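Local coordinates for flavin-dependent monooxygenase, oxygenase subunit HsaA (Rhodococcus sp., PDB 2RFQ), which catalyses the FMNH2-dependent ortho-hydroxylation of the steroid intermediate 3-HSA to 3,4-DHSA during cholesterol breakdown, at residues 39-44 / 83-88; 47-52 / 69-74; 233-238 / 299-304; 290-295 / 330-335. One frame throughout, in Å; residues are numbered along the deposited sequence.

Contact 1 of 4, residues 39-44 / 83-88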
# COMPACT_ATOMS: atom_id res chain seq x y z
N ASP A 39 -30.94 20.72 -19.74
CA ASP A 39 -30.86 20.20 -21.10
C ASP A 39 -30.11 18.87 -21.13
O ASP A 39 -30.42 18.01 -21.96
CB ASP A 39 -30.19 21.21 -22.04
CG ASP A 39 -30.39 20.83 -23.47
OD1 ASP A 39 -31.55 20.81 -23.90
OD2 ASP A 39 -29.39 20.50 -24.14
N SER A 40 -29.18 18.67 -20.20
CA SER A 40 -28.54 17.34 -20.06
C SER A 40 -29.54 16.29 -19.60
O SER A 40 -29.59 15.17 -20.13
CB SER A 40 -27.34 17.40 -19.09
OG SER A 40 -26.25 18.16 -19.64
N MSE A 41 -30.35 16.63 -18.61
CA MSE A 41 -31.35 15.67 -18.12
C MSE A 41 -32.36 15.35 -19.24
O MSE A 41 -32.77 14.18 -19.39
CB MSE A 41 -32.04 16.19 -16.85
CG MSE A 41 -31.10 16.36 -15.65
SE MSE A 41 -30.36 14.62 -15.06
CE MSE A 41 -31.93 13.90 -14.15
N LYS A 42 -32.75 16.36 -20.02
CA LYS A 42 -33.65 16.14 -21.15
C LYS A 42 -33.02 15.20 -22.18
O LYS A 42 -33.66 14.25 -22.64
CB LYS A 42 -34.03 17.48 -21.78
CG LYS A 42 -34.96 17.38 -22.96
CD LYS A 42 -35.40 18.78 -23.40
CE LYS A 42 -36.30 18.74 -24.66
NZ LYS A 42 -35.51 18.52 -25.90
N ALA A 43 -31.75 15.44 -22.51
CA ALA A 43 -31.06 14.61 -23.50
C ALA A 43 -30.94 13.19 -22.97
O ALA A 43 -31.13 12.22 -23.73
CB ALA A 43 -29.71 15.17 -23.81
N LEU A 44 -30.61 13.05 -21.69
CA LEU A 44 -30.52 11.72 -21.07
C LEU A 44 -31.87 10.98 -21.16
O LEU A 44 -31.92 9.80 -21.54
CB LEU A 44 -30.05 11.82 -19.62
CG LEU A 44 -28.54 12.13 -19.51
CD1 LEU A 44 -28.26 12.60 -18.09
CD2 LEU A 44 -27.68 10.92 -19.91
N GLY A 83 -23.12 11.47 -14.03
CA GLY A 83 -23.14 10.01 -13.86
C GLY A 83 -23.72 9.59 -12.51
O GLY A 83 -24.52 8.64 -12.44
N TRP A 84 -23.34 10.33 -11.47
CA TRP A 84 -23.85 10.07 -10.12
C TRP A 84 -25.36 10.24 -10.06
O TRP A 84 -26.08 9.36 -9.57
CB TRP A 84 -23.18 11.02 -9.15
CG TRP A 84 -23.51 10.83 -7.69
CD1 TRP A 84 -24.44 11.51 -6.96
CD2 TRP A 84 -22.88 9.90 -6.77
NE1 TRP A 84 -24.42 11.08 -5.64
CE2 TRP A 84 -23.46 10.10 -5.51
CE3 TRP A 84 -21.85 8.94 -6.90
CZ2 TRP A 84 -23.08 9.35 -4.38
CZ3 TRP A 84 -21.47 8.20 -5.80
CH2 TRP A 84 -22.08 8.41 -4.54
N VAL A 85 -25.82 11.38 -10.54
CA VAL A 85 -27.28 11.66 -10.55
C VAL A 85 -28.02 10.64 -11.42
O VAL A 85 -29.09 10.15 -11.02
CB VAL A 85 -27.53 13.10 -11.04
CG1 VAL A 85 -29.02 13.35 -11.32
CG2 VAL A 85 -27.00 14.08 -10.00
N SER A 86 -27.46 10.32 -12.58
CA SER A 86 -28.12 9.41 -13.51
C SER A 86 -28.31 8.04 -12.86
O SER A 86 -29.37 7.43 -12.93
CB SER A 86 -27.29 9.26 -14.80
OG SER A 86 -27.34 10.48 -15.56
N SER A 87 -27.27 7.58 -12.18
CA SER A 87 -27.34 6.27 -11.54
C SER A 87 -28.44 6.21 -10.48
O SER A 87 -29.28 5.30 -10.48
CB SER A 87 -26.01 5.96 -10.90
OG SER A 87 -25.98 4.60 -10.48
N ILE A 88 -28.44 7.21 -9.58
CA ILE A 88 -29.37 7.17 -8.44
C ILE A 88 -30.81 7.40 -8.91
O ILE A 88 -31.73 6.62 -8.55
CB ILE A 88 -28.91 8.14 -7.34
CG1 ILE A 88 -27.55 7.67 -6.81
CG2 ILE A 88 -29.88 8.10 -6.18
CD1 ILE A 88 -26.58 8.78 -6.34
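In the helical N-terminal domain of the acyl-CoA dehydrogenase fold, Met41 and Leu44 on helix 38-47 reach across to Val85 and Ser86 on helix 80-96. The two helices stand fairly far apart, the closest CA pair, Leu44 and Ser86, being separated by 8.3 Å, so side-chain ends do all the touching. Met41, a selenomethionine, leaves its helix pointing to one side of the gap, and its chain then bends at chi2 (-64°) and again at chi3 (-76°), which turns the terminal methyl onto the neighbouring helix. There Met41 CE lies 4.1 Å from Val85 CG1, with SE of Met41 almost as near to the same methyl, and the two side chains cross at about a right angle. Phe50 and His147 also pack on Met41. The helix that receives this contact carries Trp84, an FMN-binding residue by similarity, on another face, and the Val85 side chain comes within about 4 Å of that of Ser143, also of the predicted FMN site. No hydrogen bond links the two segments. The one polar atom at the interface, Ser86 OG, is bonded back to Thr82 O of its own helix, and Leu44 CD1 rests against it at 3.4 Å.

Contact 2 of 4, residues 47-52 / 69-74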
# COMPACT_ATOMS: atom_id res chain seq x y z
N THR A 47 -32.50 9.61 -24.58
CA THR A 47 -31.76 8.38 -24.95
C THR A 47 -32.53 7.12 -24.57
O THR A 47 -32.24 6.06 -25.10
CB THR A 47 -30.38 8.27 -24.28
OG1 THR A 47 -30.54 8.04 -22.85
CG2 THR A 47 -29.54 9.51 -24.56
N GLY A 48 -33.47 7.24 -23.64
CA GLY A 48 -34.14 6.09 -23.04
C GLY A 48 -33.50 5.61 -21.74
O GLY A 48 -33.97 4.65 -21.12
N PHE A 49 -32.43 6.27 -21.32
CA PHE A 49 -31.68 5.85 -20.15
C PHE A 49 -32.54 5.63 -18.90
O PHE A 49 -32.40 4.62 -18.22
CB PHE A 49 -30.57 6.86 -19.79
CG PHE A 49 -29.95 6.56 -18.44
CD1 PHE A 49 -29.06 5.48 -18.30
CD2 PHE A 49 -30.33 7.29 -17.31
CE1 PHE A 49 -28.54 5.13 -17.05
CE2 PHE A 49 -29.80 6.97 -16.04
CZ PHE A 49 -28.90 5.87 -15.92
N PHE A 50 -33.39 6.60 -18.57
CA PHE A 50 -34.17 6.48 -17.32
C PHE A 50 -35.17 5.33 -17.38
O PHE A 50 -35.56 4.79 -16.35
CB PHE A 50 -34.83 7.80 -16.93
CG PHE A 50 -33.84 8.88 -16.59
CD1 PHE A 50 -33.03 8.75 -15.46
CD2 PHE A 50 -33.68 9.99 -17.42
CE1 PHE A 50 -32.06 9.73 -15.15
CE2 PHE A 50 -32.71 10.98 -17.12
CZ PHE A 50 -31.92 10.84 -15.98
N ARG A 51 -35.53 4.92 -18.60
CA ARG A 51 -36.45 3.79 -18.78
C ARG A 51 -35.79 2.43 -18.60
O ARG A 51 -36.48 1.41 -18.56
CB ARG A 51 -37.10 3.84 -20.17
CG ARG A 51 -37.90 5.10 -20.41
CD ARG A 51 -38.72 4.92 -21.68
NE ARG A 51 -39.72 5.97 -21.85
CZ ARG A 51 -40.90 6.02 -21.23
NH1 ARG A 51 -41.26 5.09 -20.33
NH2 ARG A 51 -41.73 7.03 -21.50
N LEU A 52 -34.46 2.39 -18.48
CA LEU A 52 -33.75 1.11 -18.46
C LEU A 52 -34.27 0.11 -17.42
O LEU A 52 -34.52 -1.04 -17.77
CB LEU A 52 -32.24 1.29 -18.32
CG LEU A 52 -31.53 1.68 -19.61
CD1 LEU A 52 -30.06 2.00 -19.31
CD2 LEU A 52 -31.63 0.58 -20.66
N TYR A 69 -25.97 -0.67 -15.38
CA TYR A 69 -24.72 -0.20 -14.77
C TYR A 69 -23.67 0.18 -15.82
O TYR A 69 -22.85 1.07 -15.59
CB TYR A 69 -24.16 -1.18 -13.74
CG TYR A 69 -25.09 -1.38 -12.57
CD1 TYR A 69 -25.48 -0.31 -11.76
CD2 TYR A 69 -25.60 -2.65 -12.30
CE1 TYR A 69 -26.36 -0.50 -10.69
CE2 TYR A 69 -26.47 -2.86 -11.22
CZ TYR A 69 -26.83 -1.79 -10.42
OH TYR A 69 -27.70 -2.03 -9.36
N SER A 70 -23.72 -0.48 -16.98
CA SER A 70 -22.83 -0.16 -18.12
C SER A 70 -23.15 1.24 -18.63
O SER A 70 -22.23 2.01 -18.95
CB SER A 70 -23.01 -1.20 -19.22
OG SER A 70 -22.54 -2.46 -18.74
N ALA A 71 -24.43 1.58 -18.66
CA ALA A 71 -24.87 2.93 -19.09
C ALA A 71 -24.39 3.99 -18.10
O ALA A 71 -23.87 5.04 -18.48
CB ALA A 71 -26.38 2.97 -19.24
N VAL A 72 -24.54 3.67 -16.81
CA VAL A 72 -24.04 4.53 -15.75
C VAL A 72 -22.54 4.78 -15.87
O VAL A 72 -22.08 5.94 -15.81
CB VAL A 72 -24.37 3.94 -14.37
CG1 VAL A 72 -23.63 4.71 -13.25
CG2 VAL A 72 -25.88 4.10 -14.15
N ARG A 73 -21.80 3.69 -16.03
CA ARG A 73 -20.35 3.77 -16.20
C ARG A 73 -19.99 4.73 -17.33
O ARG A 73 -19.11 5.59 -17.17
CB ARG A 73 -19.75 2.40 -16.49
CG ARG A 73 -18.25 2.42 -16.54
CD ARG A 73 -17.73 1.07 -16.90
NE ARG A 73 -17.84 0.85 -18.34
CZ ARG A 73 -17.17 -0.10 -19.01
NH1 ARG A 73 -16.32 -0.92 -18.38
NH2 ARG A 73 -17.34 -0.22 -20.32
N LYS A 74 -20.68 4.59 -18.46
CA LYS A 74 -20.43 5.47 -19.62
C LYS A 74 -20.71 6.94 -19.29
O LYS A 74 -19.87 7.81 -19.55
CB LYS A 74 -21.32 5.01 -20.79
CG LYS A 74 -21.09 5.77 -22.06
CD LYS A 74 -22.08 5.35 -23.17
CE LYS A 74 -21.89 3.90 -23.57
NZ LYS A 74 -20.62 3.65 -24.31
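Phe49 and Leu52 make the contact with Ala71 and Val72, and the chain comes to them through a helix end. At Thr47, OG1 accepts from the backbone N of Phe49 at 3.0 Å, an ST turn, and is also bonded to Leu44 O. Gly48 then leaves the helix with phi at 94°, closing helix 38-47 with a Schellman motif. Phe49 follows with CG anti to its own backbone nitrogen (chi1 170°), and this swings the ring out to helix 65-76. It arrives edge first: Ala71 CB lies in the ring plane, 3.8 Å from Phe49 CE1, while Phe49 CZ touches Val72 CG2 at 3.9 Å. The opposite edge of the ring meets Phe50, with Phe49 CD2 standing 3.6 Å above the plane of the Phe50 ring, toward its rim. Leu52, one short turn later, sends CD1 to within 3.8 Å of Ala71 CB, so that a single methyl is shared by the phenyl edge and the leucine branch. Leu16 of helix 11-25 packs on Ala71 as well. This is an all-apolar core junction between a capped helix end and the next helix, within the helical N-terminal domain of the acyl-CoA dehydrogenase fold.

Contact 3 of 4, residues 233-238 / 299-304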
# COMPACT_ATOMS: atom_id res chain seq x y z
N TRP A 233 -31.73 -5.68 -2.90
CA TRP A 233 -31.39 -4.27 -2.68
C TRP A 233 -29.94 -4.09 -2.25
O TRP A 233 -29.30 -3.10 -2.64
CB TRP A 233 -32.32 -3.68 -1.62
CG TRP A 233 -32.17 -2.19 -1.36
CD1 TRP A 233 -31.82 -1.60 -0.18
CD2 TRP A 233 -32.42 -1.10 -2.28
NE1 TRP A 233 -31.82 -0.24 -0.30
CE2 TRP A 233 -32.19 0.10 -1.57
CE3 TRP A 233 -32.82 -1.03 -3.62
CZ2 TRP A 233 -32.35 1.37 -2.16
CZ3 TRP A 233 -32.96 0.24 -4.22
CH2 TRP A 233 -32.73 1.42 -3.48
N GLY A 234 -29.43 -5.02 -1.44
CA GLY A 234 -28.06 -4.93 -0.92
C GLY A 234 -26.99 -4.98 -2.01
O GLY A 234 -25.85 -4.57 -1.79
N THR A 235 -27.35 -5.56 -3.18
CA THR A 235 -26.52 -5.42 -4.37
C THR A 235 -26.90 -4.21 -5.26
O THR A 235 -26.04 -3.45 -5.70
CB THR A 235 -26.53 -6.72 -5.21
OG1 THR A 235 -25.92 -7.76 -4.44
CG2 THR A 235 -25.74 -6.54 -6.51
N ILE A 236 -28.19 -4.07 -5.54
CA ILE A 236 -28.65 -3.04 -6.49
C ILE A 236 -28.28 -1.62 -6.08
O ILE A 236 -27.78 -0.83 -6.92
CB ILE A 236 -30.19 -3.17 -6.64
CG1 ILE A 236 -30.51 -4.48 -7.39
CG2 ILE A 236 -30.80 -1.92 -7.32
CD1 ILE A 236 -30.22 -4.44 -8.94
N HIS A 237 -28.56 -1.27 -4.82
CA HIS A 237 -28.34 0.14 -4.43
C HIS A 237 -26.85 0.43 -4.26
O HIS A 237 -26.33 1.36 -4.88
CB HIS A 237 -29.19 0.50 -3.21
CG HIS A 237 -28.92 1.86 -2.66
ND1 HIS A 237 -28.98 3.00 -3.43
CD2 HIS A 237 -28.56 2.26 -1.42
CE1 HIS A 237 -28.68 4.05 -2.68
NE2 HIS A 237 -28.42 3.63 -1.46
N PRO A 238 -26.13 -0.40 -3.47
CA PRO A 238 -24.69 -0.10 -3.40
C PRO A 238 -23.95 -0.13 -4.76
O PRO A 238 -23.03 0.67 -4.99
CB PRO A 238 -24.15 -1.16 -2.44
CG PRO A 238 -25.34 -1.43 -1.53
CD PRO A 238 -26.50 -1.48 -2.53
N GLY A 299 -19.59 -8.41 -12.70
CA GLY A 299 -19.60 -9.88 -12.59
C GLY A 299 -20.56 -10.41 -11.54
O GLY A 299 -21.33 -11.36 -11.80
N ASN A 300 -20.51 -9.83 -10.34
CA ASN A 300 -21.41 -10.27 -9.29
C ASN A 300 -22.87 -9.98 -9.65
O ASN A 300 -23.74 -10.80 -9.40
CB ASN A 300 -21.03 -9.62 -7.95
CG ASN A 300 -19.71 -10.11 -7.41
OD1 ASN A 300 -18.90 -9.31 -6.87
ND2 ASN A 300 -19.47 -11.42 -7.50
N VAL A 301 -23.11 -8.81 -10.25
CA VAL A 301 -24.47 -8.50 -10.71
C VAL A 301 -24.93 -9.53 -11.76
O VAL A 301 -26.03 -10.07 -11.67
CB VAL A 301 -24.56 -7.06 -11.28
CG1 VAL A 301 -25.85 -6.88 -12.05
CG2 VAL A 301 -24.51 -6.05 -10.11
N ALA A 302 -24.06 -9.81 -12.72
CA ALA A 302 -24.39 -10.81 -13.77
C ALA A 302 -24.72 -12.20 -13.18
O ALA A 302 -25.67 -12.89 -13.62
CB ALA A 302 -23.25 -10.89 -14.80
N ASP A 303 -23.93 -12.63 -12.20
CA ASP A 303 -24.14 -13.93 -11.56
C ASP A 303 -25.45 -13.97 -10.81
O ASP A 303 -26.21 -14.95 -10.93
CB ASP A 303 -22.97 -14.25 -10.63
CG ASP A 303 -21.68 -14.58 -11.38
OD1 ASP A 303 -21.68 -14.61 -12.63
OD2 ASP A 303 -20.69 -14.87 -10.71
N GLU A 304 -25.77 -12.92 -10.06
CA GLU A 304 -27.06 -12.88 -9.37
C GLU A 304 -28.20 -12.97 -10.39
O GLU A 304 -29.14 -13.75 -10.23
CB GLU A 304 -27.21 -11.62 -8.52
CG GLU A 304 -26.15 -11.46 -7.41
CD GLU A 304 -26.38 -10.27 -6.52
OE1 GLU A 304 -27.30 -9.47 -6.80
OE2 GLU A 304 -25.63 -10.13 -5.52
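Thr235 meets Glu304 and Val301 where the first turns of helix 233-266 lie against helix 277-309, two members of the C-terminal helical bundle of the acyl-CoA dehydrogenase fold. The polar part is one short hydrogen bond: Thr235 OG1 donates to Glu304 OE2 at 2.6 Å, using the syn lone pair of that oxygen. The two side chains come from opposite directions. Beyond CG the glutamate runs extended, with chi2 at -175°, and this carries its carboxylate across the gap between the helices. The nearby start of helix 233-266 might modestly favour the ionised carboxylate of Glu304. Met231, Pro232, Leu318 and Ala322 pack on the Glu304 side chain; Ala322, from helix 316-344, also touches Thr235. The apolar part rests on the other branch of the threonine. Thr235 CG2 is also the neighbour of the carboxylate, 3.3 Å from Glu304 OE1, and on Val301, which is packed in turn against Tyr69 of helix 65-76, it meets the CG2 methyl at 3.8 Å.

Contact 4 of 4, residues 290-295 / 330-335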
# COMPACT_ATOMS: atom_id res chain seq x y z
N ILE A 290 -8.74 -0.55 -12.35
CA ILE A 290 -10.06 -0.08 -12.80
C ILE A 290 -10.77 -1.25 -13.47
O ILE A 290 -11.94 -1.52 -13.16
CB ILE A 290 -9.94 1.13 -13.76
CG1 ILE A 290 -9.41 2.34 -12.97
CG2 ILE A 290 -11.30 1.41 -14.40
CD1 ILE A 290 -8.85 3.44 -13.90
N ASP A 291 -10.07 -1.97 -14.34
CA ASP A 291 -10.69 -3.10 -15.02
C ASP A 291 -11.13 -4.17 -14.00
O ASP A 291 -12.21 -4.77 -14.11
CB ASP A 291 -9.70 -3.70 -16.00
CG ASP A 291 -10.26 -4.93 -16.69
OD1 ASP A 291 -11.10 -4.77 -17.61
OD2 ASP A 291 -9.90 -6.06 -16.29
N ALA A 292 -10.28 -4.44 -13.00
CA ALA A 292 -10.64 -5.44 -11.98
C ALA A 292 -11.92 -5.02 -11.24
O ALA A 292 -12.82 -5.84 -11.00
CB ALA A 292 -9.50 -5.63 -11.00
N ALA A 293 -11.98 -3.74 -10.88
CA ALA A 293 -13.16 -3.17 -10.22
C ALA A 293 -14.41 -3.44 -11.05
O ALA A 293 -15.39 -3.96 -10.53
CB ALA A 293 -12.99 -1.68 -10.01
N TRP A 294 -14.37 -3.11 -12.33
CA TRP A 294 -15.51 -3.34 -13.20
C TRP A 294 -15.85 -4.83 -13.38
O TRP A 294 -17.02 -5.21 -13.32
CB TRP A 294 -15.29 -2.67 -14.56
CG TRP A 294 -16.48 -2.88 -15.46
CD1 TRP A 294 -16.54 -3.68 -16.57
CD2 TRP A 294 -17.80 -2.35 -15.27
NE1 TRP A 294 -17.82 -3.66 -17.11
CE2 TRP A 294 -18.60 -2.85 -16.33
CE3 TRP A 294 -18.37 -1.49 -14.31
CZ2 TRP A 294 -19.96 -2.51 -16.47
CZ3 TRP A 294 -19.74 -1.14 -14.46
CH2 TRP A 294 -20.51 -1.67 -15.54
N ARG A 295 -14.84 -5.66 -13.57
CA ARG A 295 -15.08 -7.11 -13.73
C ARG A 295 -15.82 -7.68 -12.54
O ARG A 295 -16.78 -8.42 -12.71
CB ARG A 295 -13.77 -7.86 -13.91
CG ARG A 295 -13.21 -7.75 -15.33
CD ARG A 295 -11.99 -8.64 -15.44
NE ARG A 295 -11.25 -8.44 -16.69
CZ ARG A 295 -11.53 -9.08 -17.83
NH1 ARG A 295 -12.51 -9.99 -17.89
NH2 ARG A 295 -10.83 -8.81 -18.92
N THR A 330 -15.09 0.55 -5.53
CA THR A 330 -14.97 1.99 -5.24
C THR A 330 -13.53 2.31 -4.82
O THR A 330 -12.93 3.25 -5.34
CB THR A 330 -15.96 2.39 -4.14
OG1 THR A 330 -17.28 2.32 -4.72
CG2 THR A 330 -15.67 3.82 -3.62
N GLY A 331 -12.99 1.52 -3.91
CA GLY A 331 -11.61 1.71 -3.44
C GLY A 331 -10.59 1.62 -4.57
O GLY A 331 -9.69 2.46 -4.64
N ARG A 332 -10.73 0.61 -5.44
CA ARG A 332 -9.80 0.45 -6.57
C ARG A 332 -9.89 1.66 -7.52
O ARG A 332 -8.89 2.14 -8.05
CB ARG A 332 -10.13 -0.82 -7.36
CG ARG A 332 -9.90 -2.13 -6.59
CD ARG A 332 -10.01 -3.32 -7.55
NE ARG A 332 -10.53 -4.51 -6.88
CZ ARG A 332 -9.79 -5.40 -6.20
NH1 ARG A 332 -10.37 -6.46 -5.64
NH2 ARG A 332 -8.48 -5.21 -6.04
N ALA A 333 -11.12 2.11 -7.78
CA ALA A 333 -11.35 3.25 -8.66
C ALA A 333 -10.67 4.50 -8.11
O ALA A 333 -9.95 5.21 -8.84
CB ALA A 333 -12.83 3.47 -8.89
N ILE A 334 -10.86 4.78 -6.83
CA ILE A 334 -10.26 5.98 -6.21
C ILE A 334 -8.74 5.86 -6.16
O ILE A 334 -8.03 6.82 -6.48
CB ILE A 334 -10.86 6.22 -4.83
CG1 ILE A 334 -12.35 6.55 -5.00
CG2 ILE A 334 -10.16 7.38 -4.14
CD1 ILE A 334 -13.17 6.48 -3.73
N SER A 335 -8.22 4.70 -5.75
CA SER A 335 -6.76 4.50 -5.74
C SER A 335 -6.15 4.75 -7.12
O SER A 335 -5.08 5.37 -7.24
CB SER A 335 -6.44 3.09 -5.25
OG SER A 335 -5.05 2.82 -5.27
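Ala292 CB and the backbone N of Ala293 lie obliquely to the guanidinium plane of Arg332, as its neighbours across the contact. Its terminal nitrogens bond beyond the two segments: NH2 makes a salt bridge to Asp289 OD1 of the second subunit, and NH1 bonds to Gln296 OE1 of its own chain, one residue past segment 290-295. Held at both nitrogens, the flat group has little freedom to rotate. Two more flat groups meet within segment 290-295, where Arg295 NE gives a salt-bridge hydrogen bond of 2.8 Å to Asp291 OD2 one turn earlier, on the syn side of that oxygen and 15° out of the carboxylate plane. The same OD2 also receives Gln296 NE2 of the second subunit.

Between these charges the helices touch through aliphatic atoms. Segments 290-295 and 330-335 belong to successive helices of the C-terminal bundle, 277-309 and 316-344, and run in roughly opposite directions. With the small side chain of Ala293 facing Arg332, the backbones come close: the CA atoms of Ala293 and Arg332 are 6.1 Å apart, and Ala293 CB meets Arg332 CB at 4.0 Å. The arginine chain then lies along the alanine surface, where Arg332 CD is 3.9 Å from Ala293 N and 4.2 Å from Ala292 CB. A bend at chi3 (-149°) follows, taking the guanidinium on toward the subunit boundary, where Gln296 of the second subunit packs on Ala292 and Ser288 of that subunit on Arg332.

In the fold
All four contacts are buried, but they sit differently in the tetramer. Contacts 1 and 2 belong to the N-terminal helices, with no other subunit touching them, and both are essentially apolar; they are packed together directly, as where Met41 CE meets Phe50 CZ. Contacts 3 and 4 share helix 277-309 and both come within reach of the second subunit. Their chemistry is more polar: contact 3 has a bond from threonine to carboxylate, whereas contact 4 is alanine packing whose arginine makes a salt bridge to the second subunit. Helix 65-76 joins the two halves, with Tyr69 OH probably hydrogen-bonded to Ile236 O and Ser70 packed on Trp294.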